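Local coordinates for protein AlyQ (Persicobacter sp. CCB-QB2, PDB 7D2A) that binds uronic acid sugars of alginate through a family 32 carbohydrate-binding module, probably bringing its parent alginate-degrading enzyme to the polysaccharide, at residues A[11-16]-A[46-51]; A[27-32]-A[126-131]; A[70-75]-A[85-90]. All coordinates share one frame; numbering follows the deposited sequence.

Contact 1 (A[11-16]-A[46-51])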
loop_
_atom_site.group_PDB
_atom_site.type_symbol
_atom_site.label_atom_id
_atom_site.label_comp_id
_atom_site.label_asym_id
_atom_site.label_seq_id
_atom_site.Cartn_x
_atom_site.Cartn_y
_atom_site.Cartn_z
ATOM N N ILE A 11 -2.096 1.369 -12.115
ATOM C CA ILE A 11 -1.528 2.416 -11.234
ATOM C C ILE A 11 -0.569 3.246 -12.101
ATOM O O ILE A 11 0.490 2.702 -12.525
ATOM C CB ILE A 11 -0.867 1.816 -9.977
ATOM C CG1 ILE A 11 -1.913 1.087 -9.119
ATOM C CG2 ILE A 11 -0.135 2.929 -9.223
ATOM C CD1 ILE A 11 -1.336 0.282 -7.964
ATOM N N VAL A 12 -0.958 4.484 -12.415
ATOM C CA VAL A 12 -0.250 5.300 -13.448
ATOM C C VAL A 12 0.972 5.995 -12.862
ATOM O O VAL A 12 1.826 6.461 -13.655
ATOM C CB VAL A 12 -1.184 6.294 -14.145
ATOM C CG1 VAL A 12 -2.413 5.559 -14.663
ATOM C CG2 VAL A 12 -1.565 7.476 -13.267
ATOM N N ALA A 13 1.060 6.137 -11.545
ATOM C CA ALA A 13 2.153 6.850 -10.865
ATOM C C ALA A 13 2.129 6.413 -9.399
ATOM O O ALA A 13 1.043 6.101 -8.854
ATOM C CB ALA A 13 1.945 8.339 -11.018
ATOM N N VAL A 14 3.298 6.394 -8.783
ATOM C CA VAL A 14 3.494 6.147 -7.342
ATOM C C VAL A 14 4.472 7.185 -6.814
ATOM O O VAL A 14 5.482 7.473 -7.466
ATOM C CB VAL A 14 4.015 4.721 -7.044
ATOM C CG1 VAL A 14 3.917 4.362 -5.584
ATOM C CG2 VAL A 14 3.344 3.658 -7.875
ATOM N N THR A 15 4.137 7.774 -5.695
ATOM C CA THR A 15 5.041 8.667 -4.946
ATOM C C THR A 15 5.154 8.150 -3.527
ATOM O O THR A 15 4.308 7.339 -3.081
ATOM C CB THR A 15 4.536 10.106 -4.971
ATOM O OG1 THR A 15 3.314 10.161 -4.242
ATOM C CG2 THR A 15 4.390 10.634 -6.380
ATOM N N ALA A 16 6.028 8.760 -2.737
ATOM C CA ALA A 16 6.107 8.402 -1.311
ATOM C C ALA A 16 6.696 9.549 -0.498
ATOM O O ALA A 16 7.395 10.369 -1.039
ATOM C CB ALA A 16 6.925 7.151 -1.104
ATOM N N THR A 46 1.789 6.606 -1.982
ATOM C CA THR A 46 0.533 7.064 -2.606
ATOM C C THR A 46 0.460 6.583 -4.039
ATOM O O THR A 46 1.343 6.925 -4.868
ATOM C CB THR A 46 0.362 8.589 -2.540
ATOM O OG1 THR A 46 0.644 8.998 -1.196
ATOM C CG2 THR A 46 -1.048 8.970 -2.941
ATOM N N PHE A 47 -0.592 5.847 -4.368
ATOM C CA PHE A 47 -0.861 5.252 -5.687
ATOM C C PHE A 47 -1.894 6.082 -6.407
ATOM O O PHE A 47 -2.914 6.440 -5.797
ATOM C CB PHE A 47 -1.375 3.826 -5.520
ATOM C CG PHE A 47 -0.414 3.019 -4.728
ATOM C CD1 PHE A 47 0.703 2.441 -5.330
ATOM C CD2 PHE A 47 -0.544 2.910 -3.364
ATOM C CE1 PHE A 47 1.620 1.767 -4.546
ATOM C CE2 PHE A 47 0.388 2.226 -2.590
ATOM C CZ PHE A 47 1.475 1.685 -3.197
ATOM N N ASP A 48 -1.630 6.414 -7.672
ATOM C CA ASP A 48 -2.512 7.244 -8.510
ATOM C C ASP A 48 -3.157 6.332 -9.561
ATOM O O ASP A 48 -2.404 5.755 -10.375
ATOM C CB ASP A 48 -1.690 8.358 -9.135
ATOM C CG ASP A 48 -2.463 9.357 -9.953
ATOM O OD1 ASP A 48 -3.704 9.213 -10.104
ATOM O OD2 ASP A 48 -1.804 10.316 -10.375
ATOM N N LEU A 49 -4.490 6.339 -9.626
ATOM C CA LEU A 49 -5.215 5.557 -10.646
ATOM C C LEU A 49 -5.402 6.365 -11.925
ATOM O O LEU A 49 -5.927 5.761 -12.940
ATOM C CB LEU A 49 -6.559 5.079 -10.111
ATOM C CG LEU A 49 -6.504 4.224 -8.848
ATOM C CD1 LEU A 49 -7.912 3.742 -8.458
ATOM C CD2 LEU A 49 -5.558 3.034 -8.988
ATOM N N GLY A 50 -5.107 7.671 -11.872
ATOM C CA GLY A 50 -5.172 8.541 -13.070
ATOM C C GLY A 50 -6.514 9.254 -13.148
ATOM O O GLY A 50 -6.580 10.330 -13.716
ATOM N N SER A 51 -7.565 8.686 -12.579
ATOM C CA SER A 51 -8.901 9.302 -12.531
ATOM C C SER A 51 -9.656 8.577 -11.426
ATOM O O SER A 51 -9.123 7.594 -10.903
ATOM C CB SER A 51 -9.613 9.187 -13.853
ATOM O OG SER A 51 -9.747 7.833 -14.230
HETATM O O HOH W 1 3.176 10.020 -1.385
#
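An edge strand of the five-stranded antiparallel sheet, 13-16, pairs here with strand 46-49, and Val14 meets Phe47 at the centre of the pairing. Thr15 and Thr46 form the hydrogen-bonded pair: Thr46 N gives a nearly straight bond to Thr15 O (2.8 Å, 176° at the hydrogen), and Thr15 N returns one to Thr46 O. Beyond Ala13, whose carbonyl accepts from Asp48 N, the edge continues through Val12 N, which reaches Asp48 O at 2.8 Å almost head-on to the carbonyl.

Val14 and Phe47 lie side by side on the inward face. With its CG1 anti to the backbone N (chi1 -167°), Val14 sets that methyl 3.6 Å from Phe47 CE1, while CG2 rests near CD1 of the same ring. Ile11 adds its CD1 beside Phe47 CD1 at 4.0 Å and brings CG1 to Leu49 CD2. Ile131 of strand 123-133 packs on Ile11, Phe47 and Leu49, Val129 on Phe47, and Ile28 on Ile11 and Val14.

On the other face, one water bridges Thr15 OG1 and Thr46 OG1, the latter also bonded to Arg112. The Asp48 carboxylate lies against Val12 CG2, with CG 3.9 Å from that methyl. Its OD1 takes the N-H of Gly50 at 2.7 Å from above the carboxylate plane, forming an Asx turn where the chain turns its corner, and also makes a salt bridge to Arg109, which probably helps to stabilise the buried negative charge. Packing the Phe47 face against the facing sheet, with Thr15, Thr46 and Asp48 on the other side, is as expected for the beta-sandwich of F5/8 type C domains.

Contact 2 (A[27-32]-A[126-131]). With CA (calcium ion), chain C.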
loop_
_atom_site.group_PDB
_atom_site.type_symbol
_atom_site.label_atom_id
_atom_site.label_comp_id
_atom_site.label_asym_id
_atom_site.label_seq_id
_atom_site.Cartn_x
_atom_site.Cartn_y
_atom_site.Cartn_z
ATOM N N THR A 27 6.822 -1.176 -6.130
ATOM C CA THR A 27 5.574 -1.841 -5.684
ATOM C C THR A 27 4.667 -2.205 -6.841
ATOM O O THR A 27 3.691 -2.913 -6.605
ATOM C CB THR A 27 4.799 -0.975 -4.690
ATOM O OG1 THR A 27 4.471 0.278 -5.291
ATOM C CG2 THR A 27 5.600 -0.712 -3.443
ATOM N N ILE A 28 4.958 -1.761 -8.063
ATOM C CA ILE A 28 4.030 -2.027 -9.205
ATOM C C ILE A 28 4.799 -2.671 -10.355
ATOM O O ILE A 28 4.305 -2.575 -11.512
ATOM C CB ILE A 28 3.238 -0.779 -9.609
ATOM C CG1 ILE A 28 4.132 0.347 -10.093
ATOM C CG2 ILE A 28 2.359 -0.307 -8.460
ATOM C CD1 ILE A 28 3.329 1.419 -10.852
ATOM N N ASP A 29 5.900 -3.319 -10.049
ATOM C CA ASP A 29 6.690 -3.944 -11.139
ATOM C C ASP A 29 6.340 -5.429 -11.282
ATOM O O ASP A 29 6.911 -6.083 -12.184
ATOM C CB ASP A 29 8.184 -3.701 -10.945
ATOM C CG ASP A 29 8.798 -4.347 -9.715
ATOM O OD1 ASP A 29 8.068 -5.036 -8.940
ATOM O OD2 ASP A 29 10.036 -4.200 -9.593
ATOM N N GLY A 30 5.432 -5.995 -10.470
ATOM C CA GLY A 30 5.071 -7.407 -10.582
ATOM C C GLY A 30 6.080 -8.324 -9.928
ATOM O O GLY A 30 5.963 -9.502 -10.064
ATOM N N ASN A 31 7.105 -7.785 -9.278
ATOM C CA ASN A 31 8.222 -8.596 -8.735
ATOM C C ASN A 31 8.181 -8.583 -7.205
ATOM O O ASN A 31 8.445 -7.498 -6.595
ATOM C CB ASN A 31 9.531 -8.036 -9.252
ATOM C CG ASN A 31 10.675 -8.988 -9.089
ATOM O OD1 ASN A 31 10.639 -9.871 -8.231
ATOM N ND2 ASN A 31 11.698 -8.773 -9.920
ATOM N N LEU A 32 8.031 -9.765 -6.598
ATOM C CA LEU A 32 8.038 -9.862 -5.121
ATOM C C LEU A 32 9.455 -9.682 -4.580
ATOM O O LEU A 32 9.572 -9.547 -3.355
ATOM C CB LEU A 32 7.415 -11.174 -4.652
ATOM C CG LEU A 32 5.917 -11.325 -4.949
ATOM C CD1 LEU A 32 5.496 -12.754 -4.811
ATOM C CD2 LEU A 32 5.100 -10.465 -4.004
ATOM N N ILE A 126 7.329 -2.730 1.394
ATOM C CA ILE A 126 6.212 -3.299 0.618
ATOM C C ILE A 126 6.769 -3.770 -0.714
ATOM O O ILE A 126 7.396 -2.960 -1.406
ATOM C CB ILE A 126 5.042 -2.308 0.478
ATOM C CG1 ILE A 126 4.534 -1.891 1.876
ATOM C CG2 ILE A 126 3.966 -2.914 -0.393
ATOM C CD1 ILE A 126 3.452 -0.824 1.834
ATOM N N THR A 127 6.507 -5.049 -1.088
ATOM C CA THR A 127 7.044 -5.543 -2.365
ATOM C C THR A 127 6.092 -5.323 -3.537
ATOM O O THR A 127 6.571 -5.080 -4.667
ATOM C CB THR A 127 7.423 -7.020 -2.230
ATOM O OG1 THR A 127 6.229 -7.732 -1.930
ATOM C CG2 THR A 127 8.466 -7.259 -1.170
ATOM N N GLU A 128 4.790 -5.374 -3.327
ATOM C CA GLU A 128 3.798 -5.252 -4.419
ATOM C C GLU A 128 2.537 -4.633 -3.860
ATOM O O GLU A 128 2.166 -5.037 -2.713
ATOM C CB GLU A 128 3.520 -6.625 -5.032
ATOM C CG GLU A 128 4.646 -7.144 -5.923
ATOM C CD GLU A 128 4.837 -6.286 -7.165
ATOM O OE1 GLU A 128 3.883 -6.274 -8.003
ATOM O OE2 GLU A 128 5.915 -5.640 -7.362
ATOM N N VAL A 129 1.859 -3.816 -4.650
ATOM C CA VAL A 129 0.490 -3.350 -4.342
ATOM C C VAL A 129 -0.364 -3.493 -5.579
ATOM O O VAL A 129 0.141 -3.178 -6.694
ATOM C CB VAL A 129 0.517 -1.904 -3.830
ATOM C CG1 VAL A 129 -0.906 -1.327 -3.698
ATOM C CG2 VAL A 129 1.193 -1.798 -2.496
ATOM N N ALA A 130 -1.623 -3.818 -5.381
ATOM C CA ALA A 130 -2.617 -3.852 -6.461
ATOM C C ALA A 130 -3.941 -3.339 -5.911
ATOM O O ALA A 130 -4.230 -3.497 -4.724
ATOM C CB ALA A 130 -2.681 -5.218 -7.069
ATOM N N ILE A 131 -4.751 -2.721 -6.734
ATOM C CA ILE A 131 -5.936 -1.955 -6.292
ATOM C C ILE A 131 -7.046 -2.412 -7.196
ATOM O O ILE A 131 -6.859 -2.321 -8.483
ATOM C CB ILE A 131 -5.699 -0.440 -6.383
ATOM C CG1 ILE A 131 -4.540 -0.057 -5.456
ATOM C CG2 ILE A 131 -6.969 0.328 -6.083
ATOM C CD1 ILE A 131 -4.109 1.374 -5.548
HETATM CA CA CA C . 8.078 -5.278 -6.473
#
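Segment 27-32 is an irregular loop that runs up to strand 128-131 at Thr27, whose CA lies 4.0 Å from that of Glu128. A single strong backbone bond ties them, Val129 N to Thr27 O (2.8 Å, 157° at the hydrogen), and the same carbonyl receives a CA-H...O contact from Glu128. Thr127 and Glu128 both face Ala61 in a classic beta bulge, and the Thr127 carbonyl binds the calcium.

The calcium draws the two segments together. Asp29 OD1, Asn31 O, Thr127 O and Glu128 OE2 all bind it, with Asn31 O at 2.2 Å; Asn26 and Thr34 complete the site. Glu128 leaves the strand with CG anti to its carbonyl carbon (chi1 -74°) and then bends at chi2, which folds the carboxylate back toward Gly30 and Asn31. There OE2 meets the metal at 2.4 Å, and OE1 takes a weak bond from Gly30 N. The planes of the Asp29 and Glu128 carboxylates are nearly parallel, 14° apart, although the two side chains cross at about a right angle, with OD1 and OE2 separated by 2.7 Å; the shared calcium probably offsets their repulsion. Asn31 N approaches Asp29 OD1 from above the carboxylate plane at 2.9 Å, an Asx turn that steadies this ligand, and also gives Glu128 OE2 a weak bond.

Leu32 CD2 packs across the Glu128 chain, 3.9 Å from CG, while Thr27 CG2 sits against Ile126 O and CG2. Thr27 OG1 turns to Pro24 O instead. A loop and a bulged strand joined through carboxylates and backbone carbonyls are typical of the structural calcium site in family 32 carbohydrate-binding modules.

Contact 3 (A[70-75]-A[85-90])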
loop_
_atom_site.group_PDB
_atom_site.type_symbol
_atom_site.label_atom_id
_atom_site.label_comp_id
_atom_site.label_asym_id
_atom_site.label_seq_id
_atom_site.Cartn_x
_atom_site.Cartn_y
_atom_site.Cartn_z
ATOM N N SER A 70 3.343 -5.934 10.159
ATOM C CA SER A 70 3.569 -4.521 9.869
ATOM C C SER A 70 2.245 -3.776 10.039
ATOM O O SER A 70 1.236 -4.196 9.478
ATOM C CB SER A 70 4.216 -4.364 8.465
ATOM O OG SER A 70 5.192 -3.318 8.421
ATOM N N GLY A 71 2.251 -2.702 10.817
ATOM C CA GLY A 71 1.051 -1.889 11.036
ATOM C C GLY A 71 0.871 -0.845 9.956
ATOM O O GLY A 71 1.840 -0.337 9.399
ATOM N N PHE A 72 -0.372 -0.625 9.546
ATOM C CA PHE A 72 -0.652 0.293 8.425
ATOM C C PHE A 72 -2.100 0.772 8.463
ATOM O O PHE A 72 -2.925 0.267 9.193
ATOM C CB PHE A 72 -0.360 -0.396 7.084
ATOM C CG PHE A 72 -1.357 -1.457 6.741
ATOM C CD1 PHE A 72 -1.243 -2.746 7.243
ATOM C CD2 PHE A 72 -2.441 -1.162 5.926
ATOM C CE1 PHE A 72 -2.181 -3.725 6.942
ATOM C CE2 PHE A 72 -3.397 -2.122 5.663
ATOM C CZ PHE A 72 -3.288 -3.389 6.187
ATOM N N SER A 73 -2.366 1.789 7.680
ATOM C CA SER A 73 -3.716 2.278 7.411
ATOM C C SER A 73 -3.761 2.627 5.931
ATOM O O SER A 73 -2.714 2.943 5.318
ATOM C CB SER A 73 -4.120 3.367 8.331
ATOM O OG SER A 73 -3.353 4.496 8.123
ATOM N N ILE A 74 -4.959 2.579 5.380
ATOM C CA ILE A 74 -5.227 2.945 3.977
ATOM C C ILE A 74 -6.153 4.153 3.987
ATOM O O ILE A 74 -7.222 4.081 4.660
ATOM C CB ILE A 74 -5.828 1.752 3.215
ATOM C CG1 ILE A 74 -4.960 0.488 3.341
ATOM C CG2 ILE A 74 -6.116 2.125 1.767
ATOM C CD1 ILE A 74 -5.578 -0.745 2.734
ATOM N N SER A 75 -5.816 5.141 3.215
ATOM C CA SER A 75 -6.667 6.341 3.036
ATOM C C SER A 75 -6.846 6.586 1.561
ATOM O O SER A 75 -5.992 6.206 0.735
ATOM C CB SER A 75 -6.129 7.540 3.769
ATOM O OG SER A 75 -4.826 7.945 3.336
ATOM N N GLU A 85 -9.513 7.918 5.737
ATOM C CA GLU A 85 -9.058 6.581 6.163
ATOM C C GLU A 85 -10.198 5.567 5.953
ATOM O O GLU A 85 -11.292 5.746 6.486
ATOM C CB GLU A 85 -8.548 6.565 7.609
ATOM C CG GLU A 85 -7.967 5.231 7.981
ATOM C CD GLU A 85 -7.332 5.229 9.360
ATOM O OE1 GLU A 85 -6.427 6.078 9.590
ATOM O OE2 GLU A 85 -7.848 4.509 10.185
ATOM N N VAL A 86 -9.933 4.486 5.231
ATOM C CA VAL A 86 -10.916 3.416 4.972
ATOM C C VAL A 86 -10.557 2.076 5.620
ATOM O O VAL A 86 -11.405 1.208 5.583
ATOM C CB VAL A 86 -11.175 3.264 3.459
ATOM C CG1 VAL A 86 -11.798 4.520 2.875
ATOM C CG2 VAL A 86 -9.906 2.908 2.670
ATOM N N TYR A 87 -9.333 1.914 6.089
ATOM C CA TYR A 87 -8.841 0.642 6.637
ATOM C C TYR A 87 -7.680 0.929 7.574
ATOM O O TYR A 87 -6.877 1.853 7.335
ATOM C CB TYR A 87 -8.342 -0.293 5.526
ATOM C CG TYR A 87 -8.236 -1.736 5.949
ATOM C CD1 TYR A 87 -7.085 -2.212 6.543
ATOM C CD2 TYR A 87 -9.240 -2.662 5.671
ATOM C CE1 TYR A 87 -6.954 -3.532 6.924
ATOM C CE2 TYR A 87 -9.127 -3.999 6.042
ATOM C CZ TYR A 87 -7.982 -4.426 6.706
ATOM O OH TYR A 87 -7.810 -5.730 7.085
ATOM N N SER A 88 -7.620 0.189 8.642
ATOM C CA SER A 88 -6.469 0.242 9.566
ATOM C C SER A 88 -6.261 -1.157 10.111
ATOM O O SER A 88 -7.254 -1.860 10.502
ATOM C CB SER A 88 -6.732 1.240 10.635
ATOM O OG SER A 88 -5.610 1.314 11.486
ATOM N N GLY A 89 -5.025 -1.631 10.127
ATOM C CA GLY A 89 -4.786 -2.968 10.660
ATOM C C GLY A 89 -3.316 -3.286 10.703
ATOM O O GLY A 89 -2.470 -2.372 10.712
ATOM N N THR A 90 -3.045 -4.573 10.700
ATOM C CA THR A 90 -1.688 -5.125 10.808
ATOM C C THR A 90 -1.620 -6.280 9.820
ATOM O O THR A 90 -2.546 -7.068 9.808
ATOM C CB THR A 90 -1.421 -5.638 12.219
ATOM O OG1 THR A 90 -1.665 -4.545 13.108
ATOM C CG2 THR A 90 -0.023 -6.157 12.375
HETATM O O HOH W 2 -4.195 5.619 10.804
HETATM O O HOH W 3 -4.741 6.402 6.760
#
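Phe72 and Tyr87 meet on the inward face of the beta hairpin formed by strands 70-77 and 84-90. Their rings are nearly parallel, 8° apart, but touch rim to rim, Phe72 CZ lying 3.7 Å from Tyr87 CE1, and neither covers the other. Phe72 places CG between its backbone N and carbonyl carbon (chi1 71°), which swings the ring toward strand 85-90 and brings CD1 near Gly89 O. Because Gly89 has no side chain, none competes with the Tyr87 ring for the space beside it. Replacing Phe72 with an alanine would probably open a gap beside Tyr87 CE1 and leave that ring freer to turn. Ile74 continues the row, with CD1 against Tyr87 CB and CG2 at 4.0 Å from Val86 CG2.

The backbone fixes these positions. Phe72 and Gly89 exchange two N-H...O bonds, each of 3.0 Å between N and O. Further on, Ile74 O accepts from Val86 N at 2.8 Å and weakly from Tyr87 N, the mark of a classic beta bulge. Behind the aromatic pair, Tyr101 meets both rings and Trp62 meets that of Phe72, tying the hairpin to the facing sheet. On the reverse face, Ser73 OG and Glu85 OE1 are 3.8 Å apart and linked by two waters, the bond of one to Glu85 OE1 being weak; the other lies 2.6 Å from Glu85 OE1, to which it donates, and 3.0 Å from Ser73 OG.

In the fold
Contacts 1 and 3 lie at opposite edges of the same five-stranded sheet, their centres 18 Å apart on opposite sides of the chain's centre. Contact 2 belongs to the loop and strand that meet contact 1 directly: Phe47 CE1 lies 3.3 Å from Thr27 OG1, and Phe47 CZ 3.6 Å from Val129 CG2, so the Phe47 ring, on the strand next to the edge, also packs against the calcium loop. Contact 3 touches neither of the others, its nearest atoms being about 7 Å from each. The bound unsaturated uronic acid lies about 9 Å from the side chain of Thr127 in contact 2 and about 8 Å from that of Ser70 in contact 3.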